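ABC transporter, substrate binding protein (Agrobacterium tumefaciens, PDB 3C9H) probably binds a solute in the periplasm and delivers it to the membrane components of an ABC transporter, and also binds a magnesium ion. Local coordinates at residues A[101-106]-A[127-132]. Sequence-based numbering, arbitrary orientation.
Sequences KLSNDG and NTAYAL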
loop_
_atom_site.group_PDB
_atom_site.type_symbol
_atom_site.label_atom_id
_atom_site.label_comp_id
_atom_site.label_asym_id
_atom_site.label_seq_id
_atom_site.Cartn_x
_atom_site.Cartn_y
_atom_site.Cartn_z
ATOM N N LYS A 101 -9.560 8.733 -7.833
ATOM C CA LYS A 101 -10.627 8.554 -8.839
ATOM C C LYS A 101 -12.044 8.397 -8.262
ATOM O O LYS A 101 -12.961 9.059 -8.732
ATOM C CB LYS A 101 -10.311 7.415 -9.806
ATOM C CG LYS A 101 -11.350 7.269 -10.923
ATOM C CD LYS A 101 -10.826 6.403 -12.024
ATOM C CE LYS A 101 -11.792 6.351 -13.244
ATOM N NZ LYS A 101 -12.222 7.719 -13.786
ATOM N N LEU A 102 -12.255 7.514 -7.277
ATOM C CA LEU A 102 -13.562 7.436 -6.622
ATOM C C LEU A 102 -14.009 8.806 -6.151
ATOM O O LEU A 102 -15.142 9.201 -6.383
ATOM C CB LEU A 102 -13.573 6.504 -5.410
ATOM C CG LEU A 102 -13.463 4.991 -5.573
ATOM C CD1 LEU A 102 -13.282 4.359 -4.181
ATOM C CD2 LEU A 102 -14.662 4.404 -6.278
ATOM N N SER A 103 -13.108 9.521 -5.480
ATOM C CA SER A 103 -13.415 10.809 -4.888
ATOM C C SER A 103 -13.738 11.839 -5.979
ATOM O O SER A 103 -14.682 12.647 -5.853
ATOM C CB SER A 103 -12.230 11.265 -4.030
ATOM O OG SER A 103 -11.969 10.336 -2.984
ATOM N N ASN A 104 -12.967 11.802 -7.055
ATOM C CA ASN A 104 -13.222 12.676 -8.207
ATOM C C ASN A 104 -14.571 12.391 -8.923
ATOM O O ASN A 104 -15.204 13.302 -9.456
ATOM C CB ASN A 104 -12.053 12.546 -9.183
ATOM C CG ASN A 104 -12.046 13.623 -10.233
ATOM O OD1 ASN A 104 -12.300 13.343 -11.413
ATOM N ND2 ASN A 104 -11.775 14.859 -9.827
ATOM N N ASP A 105 -15.008 11.134 -8.957
ATOM C CA ASP A 105 -16.178 10.741 -9.741
ATOM C C ASP A 105 -17.458 10.728 -8.926
ATOM O O ASP A 105 -18.505 10.308 -9.424
ATOM C CB ASP A 105 -15.977 9.369 -10.388
ATOM C CG ASP A 105 -14.926 9.373 -11.470
ATOM O OD1 ASP A 105 -14.583 10.461 -11.955
ATOM O OD2 ASP A 105 -14.446 8.285 -11.863
ATOM N N GLY A 106 -17.392 11.185 -7.677
ATOM C CA GLY A 106 -18.595 11.307 -6.869
ATOM C C GLY A 106 -18.924 10.128 -5.968
ATOM O O GLY A 106 -19.981 10.126 -5.346
ATOM N N ASN A 127 -10.947 17.579 1.907
ATOM C CA ASN A 127 -11.512 17.045 3.160
ATOM C C ASN A 127 -12.277 15.727 2.931
ATOM O O ASN A 127 -13.105 15.324 3.749
ATOM C CB ASN A 127 -12.413 18.097 3.825
ATOM C CG ASN A 127 -11.661 19.036 4.771
ATOM O OD1 ASN A 127 -12.278 19.638 5.655
ATOM N ND2 ASN A 127 -10.361 19.172 4.595
ATOM N N THR A 128 -11.919 15.043 1.850
ATOM C CA THR A 128 -12.654 13.885 1.351
ATOM C C THR A 128 -11.808 12.604 1.347
ATOM O O THR A 128 -12.215 11.602 1.931
ATOM C CB THR A 128 -13.212 14.164 -0.075
ATOM O OG1 THR A 128 -14.103 15.281 -0.010
ATOM C CG2 THR A 128 -14.014 12.950 -0.604
ATOM N N ALA A 129 -10.662 12.653 0.654
ATOM C CA ALA A 129 -9.636 11.611 0.639
ATOM C C ALA A 129 -8.401 12.066 1.422
ATOM O O ALA A 129 -7.819 13.151 1.151
ATOM C CB ALA A 129 -9.231 11.308 -0.795
ATOM N N TYR A 130 -8.015 11.262 2.402
ATOM C CA TYR A 130 -6.893 11.561 3.269
ATOM C C TYR A 130 -5.822 10.488 3.191
ATOM O O TYR A 130 -6.107 9.295 3.386
ATOM C CB TYR A 130 -7.368 11.639 4.718
ATOM C CG TYR A 130 -8.378 12.731 5.019
ATOM C CD1 TYR A 130 -7.952 13.964 5.454
ATOM C CD2 TYR A 130 -9.763 12.508 4.920
ATOM C CE1 TYR A 130 -8.859 14.990 5.764
ATOM C CE2 TYR A 130 -10.678 13.530 5.223
ATOM C CZ TYR A 130 -10.213 14.762 5.649
ATOM O OH TYR A 130 -11.065 15.768 5.974
ATOM N N ALA A 131 -4.593 10.911 2.963
ATOM C CA ALA A 131 -3.431 10.037 3.022
ATOM C C ALA A 131 -3.086 9.848 4.478
ATOM O O ALA A 131 -2.902 10.837 5.209
ATOM C CB ALA A 131 -2.227 10.678 2.305
ATOM N N LEU A 132 -2.951 8.609 4.918
ATOM C CA LEU A 132 -2.814 8.322 6.368
ATOM C C LEU A 132 -1.519 7.667 6.842
ATOM O O LEU A 132 -1.293 7.567 8.060
ATOM C CB LEU A 132 -4.011 7.473 6.837
ATOM C CG LEU A 132 -5.380 8.118 6.590
ATOM C CD1 LEU A 132 -6.524 7.077 6.790
ATOM C CD2 LEU A 132 -5.565 9.327 7.502
#
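Ser103, on the last turn of helix 96-104, sets its hydroxyl against the start of strand 129-131: OG lies 3.6 Å from the methyl CB of Ala129 and 4.1 Å from CG2 of Thr128. Both touches are van der Waals contacts, and no hydrogen bond joins the two segments. The small side chains allow a close approach, with the CA atoms of Ser103 and Ala129 6.7 Å apart. With chi1 at -60°, OG of Ser103 swings back beside its own backbone N, where it bonds to the carbonyl O of Gln99 one helical turn earlier; the buried hydroxyl is thus satisfied within its helix while its outer side rests on the two methyls. Thr128 divides its branches in a similar way. CG2 stands anti to the backbone N and meets the serine, whereas OG1 hydrogen-bonds to the carbonyl O of Arg126. Leu266 of strand 258-268 also touches Ser103, and Ile264 of the same strand packs on Ala129. On the helix, Leu102 packs against Tyr74, Ile77 and Val78 of helix 70-82, and on the far side of the strand Tyr130 touches Leu281 and Met285 of helix 274-285. Thr128 and Ala129 together form a classic beta bulge against strand 124-125, at the point where the helix end packs on the strand, a helix-on-sheet contact within the alpha/beta fold of periplasmic solute-binding proteins.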